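Thioredoxin peroxidase 2 (Plasmodium falciparum, PDB 2C0D) probably reduces hydrogen peroxide and organic hydroperoxides to water and alcohols as a thioredoxin-dependent, mitochondrial 2-Cys peroxiredoxin. Local coordinates at residues Lys29-Gln37 against Ile46-Ile54; Leu93-His104 against Phe122-Ser133. All blocks are in the same frame, centred on the assembly; numbering follows the deposited sequence.

Contact 1: Lys29-Gln37 against Ile46-Ile54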
loop_
_atom_site.group_PDB
_atom_site.type_symbol
_atom_site.label_atom_id
_atom_site.label_comp_id
_atom_site.label_asym_id
_atom_site.label_seq_id
_atom_site.Cartn_x
_atom_site.Cartn_y
_atom_site.Cartn_z
ATOM N N LYS B 29 -2.832 -4.213 -13.500
ATOM C CA LYS B 29 -2.122 -4.301 -14.763
ATOM C C LYS B 29 -1.082 -5.427 -14.688
ATOM O O LYS B 29 -0.784 -5.948 -13.587
ATOM C CB LYS B 29 -1.523 -2.938 -15.136
ATOM C CG LYS B 29 -2.593 -1.800 -15.299
ATOM N N LYS B 30 -0.581 -5.824 -15.856
ATOM C CA LYS B 30 0.450 -6.870 -15.938
ATOM C C LYS B 30 1.772 -6.359 -15.379
ATOM O O LYS B 30 2.261 -5.301 -15.792
ATOM C CB LYS B 30 0.670 -7.330 -17.375
ATOM C CG LYS B 30 -0.349 -8.362 -17.904
ATOM C CD LYS B 30 -0.314 -9.654 -17.080
ATOM C CE LYS B 30 0.658 -10.671 -17.635
ATOM N NZ LYS B 30 -0.118 -11.849 -18.135
ATOM N N ALA B 31 2.381 -7.153 -14.508
ATOM C CA ALA B 31 3.602 -6.747 -13.825
ATOM C C ALA B 31 4.777 -6.651 -14.818
ATOM O O ALA B 31 4.879 -7.435 -15.751
ATOM C CB ALA B 31 3.918 -7.754 -12.739
ATOM N N TYR B 32 5.651 -5.688 -14.582
ATOM C CA TYR B 32 6.876 -5.563 -15.350
ATOM C C TYR B 32 7.728 -6.805 -15.175
ATOM O O TYR B 32 8.145 -7.150 -14.054
ATOM C CB TYR B 32 7.637 -4.310 -14.888
ATOM C CG TYR B 32 9.018 -4.167 -15.528
ATOM C CD1 TYR B 32 9.155 -3.882 -16.904
ATOM C CD2 TYR B 32 10.173 -4.291 -14.763
ATOM C CE1 TYR B 32 10.419 -3.735 -17.499
ATOM C CE2 TYR B 32 11.465 -4.128 -15.366
ATOM C CZ TYR B 32 11.559 -3.863 -16.730
ATOM O OH TYR B 32 12.806 -3.698 -17.350
ATOM N N ASN B 33 8.001 -7.470 -16.302
ATOM C CA ASN B 33 8.714 -8.727 -16.311
ATOM C C ASN B 33 10.217 -8.492 -16.426
ATOM O O ASN B 33 10.757 -8.430 -17.512
ATOM C CB ASN B 33 8.227 -9.554 -17.520
ATOM C CG ASN B 33 8.829 -10.936 -17.587
ATOM O OD1 ASN B 33 9.411 -11.460 -16.614
ATOM N ND2 ASN B 33 8.682 -11.568 -18.778
ATOM N N PHE B 34 10.900 -8.416 -15.302
ATOM C CA PHE B 34 12.329 -8.116 -15.337
ATOM C C PHE B 34 13.171 -9.359 -15.492
ATOM O O PHE B 34 12.709 -10.474 -15.252
ATOM C CB PHE B 34 12.734 -7.377 -14.072
ATOM C CG PHE B 34 12.390 -8.098 -12.799
ATOM C CD1 PHE B 34 13.278 -9.022 -12.240
ATOM C CD2 PHE B 34 11.199 -7.824 -12.134
ATOM C CE1 PHE B 34 12.963 -9.660 -11.051
ATOM C CE2 PHE B 34 10.885 -8.449 -10.953
ATOM C CZ PHE B 34 11.774 -9.370 -10.403
ATOM N N THR B 35 14.423 -9.144 -15.905
ATOM C CA THR B 35 15.459 -10.167 -15.833
ATOM C C THR B 35 16.666 -9.498 -15.154
ATOM O O THR B 35 17.095 -8.377 -15.528
ATOM C CB THR B 35 15.854 -10.771 -17.211
ATOM O OG1 THR B 35 14.712 -11.394 -17.826
ATOM C CG2 THR B 35 16.908 -11.853 -17.029
ATOM N N ALA B 36 17.178 -10.142 -14.111
ATOM C CA ALA B 36 18.263 -9.527 -13.339
ATOM C C ALA B 36 19.016 -10.657 -12.674
ATOM O O ALA B 36 18.487 -11.756 -12.531
ATOM C CB ALA B 36 17.708 -8.566 -12.259
ATOM N N GLN B 37 20.235 -10.389 -12.251
ATOM C CA GLN B 37 20.944 -11.383 -11.438
ATOM C C GLN B 37 20.436 -11.343 -10.023
ATOM O O GLN B 37 20.085 -10.268 -9.496
ATOM C CB GLN B 37 22.455 -11.112 -11.428
ATOM C CG GLN B 37 23.105 -11.263 -12.787
ATOM C CD GLN B 37 24.601 -11.239 -12.671
ATOM O OE1 GLN B 37 25.158 -10.304 -12.087
ATOM N NE2 GLN B 37 25.268 -12.283 -13.172
ATOM N N ILE B 46 22.090 -16.434 -9.717
ATOM C CA ILE B 46 21.115 -16.958 -10.658
ATOM C C ILE B 46 20.510 -15.850 -11.514
ATOM O O ILE B 46 20.572 -14.657 -11.186
ATOM C CB ILE B 46 19.972 -17.727 -9.927
ATOM C CG1 ILE B 46 19.292 -16.840 -8.833
ATOM C CG2 ILE B 46 20.528 -19.040 -9.298
ATOM C CD1 ILE B 46 17.869 -17.297 -8.373
ATOM N N ASN B 47 19.934 -16.245 -12.642
ATOM C CA ASN B 47 19.148 -15.288 -13.397
ATOM C C ASN B 47 17.710 -15.352 -12.922
ATOM O O ASN B 47 17.080 -16.417 -13.001
ATOM C CB ASN B 47 19.234 -15.584 -14.897
ATOM C CG ASN B 47 20.624 -15.322 -15.467
ATOM O OD1 ASN B 47 21.298 -14.360 -15.090
ATOM N ND2 ASN B 47 21.068 -16.200 -16.370
ATOM N N VAL B 48 17.182 -14.223 -12.451
ATOM C CA VAL B 48 15.828 -14.174 -11.913
ATOM C C VAL B 48 14.946 -13.534 -12.954
ATOM O O VAL B 48 15.170 -12.403 -13.356
ATOM C CB VAL B 48 15.752 -13.309 -10.616
ATOM C CG1 VAL B 48 14.315 -13.269 -10.081
ATOM C CG2 VAL B 48 16.727 -13.880 -9.567
ATOM N N ASP B 49 13.936 -14.284 -13.367
ATOM C CA ASP B 49 13.044 -13.906 -14.447
ATOM C C ASP B 49 11.641 -13.979 -13.870
ATOM O O ASP B 49 11.199 -15.066 -13.508
ATOM C CB ASP B 49 13.198 -14.959 -15.559
ATOM C CG ASP B 49 12.266 -14.742 -16.730
ATOM O OD1 ASP B 49 11.579 -13.689 -16.771
ATOM O OD2 ASP B 49 12.223 -15.650 -17.617
ATOM N N LEU B 50 10.942 -12.847 -13.794
ATOM C CA LEU B 50 9.627 -12.833 -13.138
ATOM C C LEU B 50 8.687 -13.797 -13.843
ATOM O O LEU B 50 7.888 -14.490 -13.201
ATOM C CB LEU B 50 9.017 -11.433 -13.093
ATOM C CG LEU B 50 7.900 -11.248 -12.062
ATOM C CD1 LEU B 50 8.467 -11.577 -10.651
ATOM C CD2 LEU B 50 7.345 -9.818 -12.116
ATOM N N SER B 51 8.806 -13.873 -15.168
ATOM C CA SER B 51 7.861 -14.670 -15.937
ATOM C C SER B 51 7.980 -16.151 -15.650
ATOM O O SER B 51 7.034 -16.898 -15.905
ATOM C CB SER B 51 7.940 -14.397 -17.443
ATOM O OG SER B 51 9.171 -14.832 -17.962
ATOM N N SER B 52 9.092 -16.570 -15.047
ATOM C CA SER B 52 9.245 -17.978 -14.676
ATOM C C SER B 52 8.247 -18.467 -13.624
ATOM O O SER B 52 8.013 -19.671 -13.511
ATOM C CB SER B 52 10.672 -18.319 -14.239
ATOM O OG SER B 52 10.987 -17.780 -12.968
ATOM N N PHE B 53 7.665 -17.543 -12.862
ATOM C CA PHE B 53 6.749 -17.923 -11.788
ATOM C C PHE B 53 5.293 -18.005 -12.271
ATOM O O PHE B 53 4.416 -18.493 -11.555
ATOM C CB PHE B 53 6.905 -16.948 -10.609
ATOM C CG PHE B 53 8.306 -16.928 -10.041
ATOM C CD1 PHE B 53 8.761 -17.994 -9.263
ATOM C CD2 PHE B 53 9.178 -15.872 -10.314
ATOM C CE1 PHE B 53 10.061 -18.017 -8.741
ATOM C CE2 PHE B 53 10.504 -15.869 -9.775
ATOM C CZ PHE B 53 10.938 -16.958 -8.986
ATOM N N ILE B 54 5.049 -17.557 -13.492
ATOM C CA ILE B 54 3.690 -17.573 -14.049
ATOM C C ILE B 54 3.147 -18.981 -14.076
ATOM O O ILE B 54 3.832 -19.917 -14.520
ATOM C CB ILE B 54 3.631 -16.994 -15.491
ATOM C CG1 ILE B 54 3.905 -15.505 -15.471
ATOM C CG2 ILE B 54 2.263 -17.310 -16.176
ATOM C CD1 ILE B 54 2.854 -14.733 -14.793
HETATM O O HOH W 1 23.749 -14.717 -14.005
#
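Asp49 OD1, which faces Asn33 OD1 across the contact, is gripped twice by Ser51: by its backbone N at 3.2 Å, closing an Asx turn, and by its OG at 2.9 Å. Both donors come from the same face of the carboxylate, well out of its plane. With its CG anti to the backbone N (chi1 -176°), Asn33 brings OD1 to 2.9 Å from the same Ser51 N, a weak, bent bond. That shared N-H lies beside both acceptors, Asn33 OD1 and Asp49 OD1, whose amide and carboxylate planes are only 14° apart. Ser52 OG binds Asp49 O, so short polar side chains fix the chain where it leaves the strand.

The strands 35-39 and 45-49 form an antiparallel beta hairpin at one edge of the peroxiredoxin sheet. Ala36 and Val48 form a hydrogen-bonded pair; Val48 N reaches Ala36 O at 2.8 Å, nearly straight, and Ala36 N returns a bond to Val48 O. Beyond them Leu50 N binds Phe34 O at 3.3 Å. Thr35, Asp49, Gln37 and Asn47 put polar side chains on one face, where a water joins Gln37 NE2 to Asn47 OD1. The other face is apolar: here small Ala36 touches Val125 and branched Val48 touches Thr123 of strand 123-126. Phe34 adds its ring alongside Val48, CE1 to CG1 4.0 Å. The ring also crosses Leu50, whose CB sits over one face near the rim and whose CD1 meets Phe34 CE2 at 4.0 Å. Leu50 CD2 extends to Ala31 CB, while Tyr136 and Cys59 lie against the same leucine.

Contact 2: Leu93-His104 against Phe122-Ser133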
loop_
_atom_site.group_PDB
_atom_site.type_symbol
_atom_site.label_atom_id
_atom_site.label_comp_id
_atom_site.label_asym_id
_atom_site.label_seq_id
_atom_site.Cartn_x
_atom_site.Cartn_y
_atom_site.Cartn_z
ATOM N N LEU B 93 9.277 -15.012 -2.280
ATOM C CA LEU B 93 9.692 -13.688 -1.760
ATOM C C LEU B 93 10.971 -13.243 -2.471
ATOM O O LEU B 93 11.993 -13.976 -2.466
ATOM C CB LEU B 93 9.936 -13.761 -0.252
ATOM C CG LEU B 93 10.354 -12.445 0.418
ATOM C CD1 LEU B 93 9.261 -11.347 0.239
ATOM C CD2 LEU B 93 10.654 -12.709 1.929
ATOM N N LEU B 94 10.944 -12.055 -3.075
ATOM C CA LEU B 94 12.158 -11.513 -3.727
ATOM C C LEU B 94 12.511 -10.137 -3.141
ATOM O O LEU B 94 11.698 -9.181 -3.232
ATOM C CB LEU B 94 11.942 -11.368 -5.230
ATOM C CG LEU B 94 11.579 -12.678 -5.960
ATOM C CD1 LEU B 94 11.237 -12.391 -7.404
ATOM C CD2 LEU B 94 12.687 -13.723 -5.849
ATOM N N GLY B 95 13.699 -10.038 -2.534
ATOM C CA GLY B 95 14.158 -8.729 -2.058
ATOM C C GLY B 95 14.805 -8.051 -3.246
ATOM O O GLY B 95 15.516 -8.703 -4.056
ATOM N N ILE B 96 14.530 -6.766 -3.436
ATOM C CA ILE B 96 15.118 -6.065 -4.586
ATOM C C ILE B 96 15.748 -4.726 -4.147
ATOM O O ILE B 96 15.088 -3.939 -3.478
ATOM C CB ILE B 96 14.069 -5.761 -5.669
ATOM C CG1 ILE B 96 13.344 -7.043 -6.113
ATOM C CG2 ILE B 96 14.752 -5.070 -6.866
ATOM C CD1 ILE B 96 12.107 -6.814 -6.968
ATOM N N SER B 97 17.004 -4.469 -4.510
ATOM C CA SER B 97 17.605 -3.120 -4.298
ATOM C C SER B 97 18.475 -2.793 -5.512
ATOM O O SER B 97 18.807 -3.695 -6.298
ATOM C CB SER B 97 18.424 -3.005 -3.004
ATOM O OG SER B 97 19.698 -3.674 -3.128
ATOM N N VAL B 98 18.890 -1.535 -5.628
ATOM C CA VAL B 98 19.743 -1.119 -6.779
ATOM C C VAL B 98 21.222 -1.589 -6.678
ATOM O O VAL B 98 22.022 -1.385 -7.604
ATOM C CB VAL B 98 19.638 0.402 -7.056
ATOM C CG1 VAL B 98 18.164 0.771 -7.294
ATOM C CG2 VAL B 98 20.186 1.181 -5.942
ATOM N N ASP B 99 21.540 -2.294 -5.617
ATOM C CA ASP B 99 22.938 -2.563 -5.272
ATOM C C ASP B 99 23.420 -3.871 -5.881
ATOM O O ASP B 99 22.599 -4.689 -6.302
ATOM C CB ASP B 99 23.068 -2.612 -3.760
ATOM C CG ASP B 99 22.573 -1.323 -3.081
ATOM O OD1 ASP B 99 23.426 -0.523 -2.633
ATOM O OD2 ASP B 99 21.343 -1.131 -2.950
ATOM N N SER B 100 24.741 -4.088 -5.910
ATOM C CA SER B 100 25.294 -5.228 -6.659
ATOM C C SER B 100 25.165 -6.569 -5.921
ATOM O O SER B 100 24.884 -6.606 -4.700
ATOM C CB SER B 100 26.794 -4.968 -6.903
ATOM O OG SER B 100 27.483 -4.951 -5.650
ATOM N N VAL B 101 25.426 -7.665 -6.645
ATOM C CA VAL B 101 25.408 -9.000 -6.022
ATOM C C VAL B 101 26.444 -9.052 -4.891
ATOM O O VAL B 101 26.150 -9.588 -3.833
ATOM C CB VAL B 101 25.616 -10.117 -7.059
ATOM C CG1 VAL B 101 25.660 -11.478 -6.382
ATOM C CG2 VAL B 101 24.439 -10.071 -8.072
ATOM N N TYR B 102 27.617 -8.434 -5.108
ATOM C CA TYR B 102 28.648 -8.383 -4.051
ATOM C C TYR B 102 28.073 -7.704 -2.799
ATOM O O TYR B 102 28.217 -8.205 -1.693
ATOM C CB TYR B 102 29.879 -7.573 -4.502
ATOM C CG TYR B 102 30.878 -7.518 -3.403
ATOM C CD1 TYR B 102 31.823 -8.558 -3.273
ATOM C CD2 TYR B 102 30.880 -6.476 -2.484
ATOM C CE1 TYR B 102 32.770 -8.538 -2.239
ATOM C CE2 TYR B 102 31.822 -6.439 -1.432
ATOM C CZ TYR B 102 32.739 -7.491 -1.323
ATOM O OH TYR B 102 33.656 -7.479 -0.300
ATOM N N SER B 103 27.401 -6.565 -2.988
ATOM C CA SER B 103 26.833 -5.820 -1.849
ATOM C C SER B 103 25.836 -6.699 -1.042
ATOM O O SER B 103 25.850 -6.672 0.192
ATOM C CB SER B 103 26.127 -4.535 -2.342
ATOM O OG SER B 103 27.119 -3.570 -2.773
ATOM N N HIS B 104 24.974 -7.442 -1.740
ATOM C CA HIS B 104 24.039 -8.367 -1.046
ATOM C C HIS B 104 24.753 -9.481 -0.291
ATOM O O HIS B 104 24.401 -9.776 0.840
ATOM C CB HIS B 104 23.065 -8.965 -2.032
ATOM C CG HIS B 104 22.048 -7.969 -2.524
ATOM N ND1 HIS B 104 21.514 -6.980 -1.716
ATOM C CD2 HIS B 104 21.446 -7.837 -3.724
ATOM C CE1 HIS B 104 20.628 -6.280 -2.408
ATOM N NE2 HIS B 104 20.565 -6.783 -3.626
ATOM N N PHE B 122 15.921 -16.646 1.098
ATOM C CA PHE B 122 15.190 -16.234 -0.087
ATOM C C PHE B 122 16.120 -15.394 -0.981
ATOM O O PHE B 122 17.167 -14.917 -0.523
ATOM C CB PHE B 122 13.904 -15.452 0.267
ATOM C CG PHE B 122 14.120 -14.123 1.003
ATOM C CD1 PHE B 122 14.164 -12.928 0.284
ATOM C CD2 PHE B 122 14.211 -14.067 2.391
ATOM C CE1 PHE B 122 14.319 -11.689 0.904
ATOM C CE2 PHE B 122 14.349 -12.830 3.066
ATOM C CZ PHE B 122 14.403 -11.633 2.323
ATOM N N THR B 123 15.716 -15.196 -2.223
ATOM C CA THR B 123 16.566 -14.546 -3.222
ATOM C C THR B 123 16.584 -13.014 -3.126
ATOM O O THR B 123 15.529 -12.377 -2.974
ATOM C CB THR B 123 16.082 -14.968 -4.618
ATOM O OG1 THR B 123 16.249 -16.401 -4.729
ATOM C CG2 THR B 123 16.887 -14.249 -5.760
ATOM N N LEU B 124 17.785 -12.433 -3.213
ATOM C CA LEU B 124 18.000 -10.996 -3.246
ATOM C C LEU B 124 18.419 -10.604 -4.675
ATOM O O LEU B 124 19.385 -11.155 -5.239
ATOM C CB LEU B 124 19.090 -10.581 -2.241
ATOM C CG LEU B 124 18.824 -10.926 -0.753
ATOM C CD1 LEU B 124 20.043 -10.463 0.054
ATOM C CD2 LEU B 124 17.597 -10.188 -0.242
ATOM N N VAL B 125 17.670 -9.687 -5.266
ATOM C CA VAL B 125 17.842 -9.360 -6.675
ATOM C C VAL B 125 18.563 -8.040 -6.797
ATOM O O VAL B 125 18.231 -7.052 -6.123
ATOM C CB VAL B 125 16.461 -9.169 -7.344
ATOM C CG1 VAL B 125 16.615 -8.812 -8.848
ATOM C CG2 VAL B 125 15.668 -10.439 -7.182
ATOM N N SER B 126 19.516 -8.011 -7.732
ATOM C CA SER B 126 20.271 -6.785 -7.997
ATOM C C SER B 126 19.711 -5.974 -9.168
ATOM O O SER B 126 19.900 -6.338 -10.358
ATOM C CB SER B 126 21.736 -7.144 -8.234
ATOM O OG SER B 126 22.361 -7.331 -6.985
ATOM N N ASP B 127 19.041 -4.863 -8.841
ATOM C CA ASP B 127 18.467 -3.948 -9.864
ATOM C C ASP B 127 19.549 -2.917 -10.302
ATOM O O ASP B 127 19.394 -1.705 -10.133
ATOM C CB ASP B 127 17.225 -3.239 -9.298
ATOM C CG ASP B 127 16.551 -2.301 -10.307
ATOM O OD1 ASP B 127 16.705 -2.497 -11.542
ATOM O OD2 ASP B 127 15.786 -1.415 -9.849
ATOM N N ILE B 128 20.657 -3.431 -10.865
ATOM C CA ILE B 128 21.834 -2.573 -11.026
ATOM C C ILE B 128 21.658 -1.536 -12.109
ATOM O O ILE B 128 22.325 -0.497 -12.042
ATOM C CB ILE B 128 23.163 -3.306 -11.270
ATOM C CG1 ILE B 128 23.001 -4.298 -12.423
ATOM C CG2 ILE B 128 23.792 -3.784 -9.911
ATOM C CD1 ILE B 128 24.351 -4.700 -12.953
ATOM N N ASN B 129 20.706 -1.748 -13.031
ATOM C CA ASN B 129 20.438 -0.712 -14.046
ATOM C C ASN B 129 19.234 0.205 -13.699
ATOM O O ASN B 129 18.893 1.104 -14.482
ATOM C CB ASN B 129 20.215 -1.361 -15.412
ATOM C CG ASN B 129 21.419 -2.153 -15.884
ATOM O OD1 ASN B 129 22.572 -1.809 -15.593
ATOM N ND2 ASN B 129 21.150 -3.253 -16.622
ATOM N N LYS B 130 18.616 -0.057 -12.543
ATOM C CA LYS B 130 17.501 0.734 -11.954
ATOM C C LYS B 130 16.167 0.622 -12.666
ATOM O O LYS B 130 15.198 1.254 -12.219
ATOM C CB LYS B 130 17.862 2.231 -11.767
ATOM C CG LYS B 130 19.218 2.420 -11.047
ATOM C CD LYS B 130 19.478 3.874 -10.763
ATOM C CE LYS B 130 20.860 4.055 -10.148
ATOM N NZ LYS B 130 21.859 4.119 -11.274
ATOM N N ASP B 131 16.094 -0.181 -13.728
ATOM C CA ASP B 131 14.840 -0.314 -14.518
ATOM C C ASP B 131 13.715 -1.044 -13.762
ATOM O O ASP B 131 12.521 -0.793 -14.021
ATOM C CB ASP B 131 15.093 -0.983 -15.875
ATOM C CG ASP B 131 15.624 -2.385 -15.738
ATOM O OD1 ASP B 131 16.843 -2.508 -15.455
ATOM O OD2 ASP B 131 14.851 -3.384 -15.920
ATOM N N ILE B 132 14.069 -1.923 -12.821
ATOM C CA ILE B 132 13.027 -2.635 -12.096
ATOM C C ILE B 132 12.368 -1.630 -11.172
ATOM O O ILE B 132 11.130 -1.472 -11.179
ATOM C CB ILE B 132 13.575 -3.823 -11.304
ATOM C CG1 ILE B 132 14.301 -4.836 -12.249
ATOM C CG2 ILE B 132 12.398 -4.535 -10.559
ATOM C CD1 ILE B 132 15.010 -5.919 -11.437
ATOM N N SER B 133 13.180 -0.945 -10.366
ATOM C CA SER B 133 12.605 0.086 -9.461
ATOM C C SER B 133 11.863 1.155 -10.253
ATOM O O SER B 133 10.788 1.597 -9.828
ATOM C CB SER B 133 13.669 0.727 -8.545
ATOM O OG SER B 133 14.300 -0.297 -7.777
HETATM O O HOH W 2 13.109 -16.355 -3.011
#
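Phe122 offers its ring face to Leu93, whose CD2 stands 3.6 Å from the centroid of the Phe122 ring and only 2° off its normal, a well-centred CH-pi contact. Gly95 N lies at the ring's edge. A water joins Thr123 N to Leu93 O, and Thr123 O then accepts from Gly95 N, which begins the regular parallel pairing. Leu124 sets its CB over one face of the His104 ring, toward the rim; having no side chain, Gly95 can lie close beneath this leucine, its CA 4.2 Å from Leu124 CD2. Val125 N binds Gly95 O at 2.7 Å, while Val125 O takes Ser97 N and, weakly, His104 NE2 near the ring's plane. His104 ND1 is buried and has no partner. Val125 packs beside Ile96, CB to CG1 4.0 Å; beta-branched side chains suit the extended backbone of a strand, and their apolar branches its buried face. In one of its two conformers Ser126 OG reaches Asp99 O at 2.7 Å, a bond doubtful to that extent.

At Asp127 the chain turns, its N still bound to Ser97 O. The Asp127 carboxylate, with CG anti to the backbone N (chi1 -179°), reaches forward to the start of helix 131-135: OD1 accepts Ile132 N at 3.0 Å, and OD2 takes both Ser133 N and, at 2.8 Å, Ser133 OG. Three donors at a helix N-terminus would favour the ionised acid. Ile128 CG2 rests near Ser100 CA, Lys130 CG and Ser133 OG both touch Val98 CG1, and Ile132 CG2 meets Ile96 CD1.

This is a beta-alpha-beta unit of the thioredoxin-like fold: strands 91-97 and 123-126 are parallel neighbours connected through helix 101-109, with strand 58-63 beyond the former and strand 35-39 beyond the latter.

Contact 1 closes in the chain before contact 2 opens, and their centres lie about 12 Å apart. Strand 35-39 runs beside strand 123-126, so the hairpin of contact 1 extends the sheet built in contact 2; Gln37 O and Ser126 N, 2.9 Å apart, probably form one of the joining bonds. Ala36 CB packs on Val125 CG1 at 3.6 Å, and Phe34 CB meets Ile132 CG1 at 3.5 Å, joining the hairpin to helix 131-135. A probable bond of 2.5 Å, Tyr32 OH to Asp131 OD2, adds a polar tie. The predicted peroxidatic Cys72 is nearer contact 2, about 11 Å from Ser97 between side chains; contact 1 lies away from it.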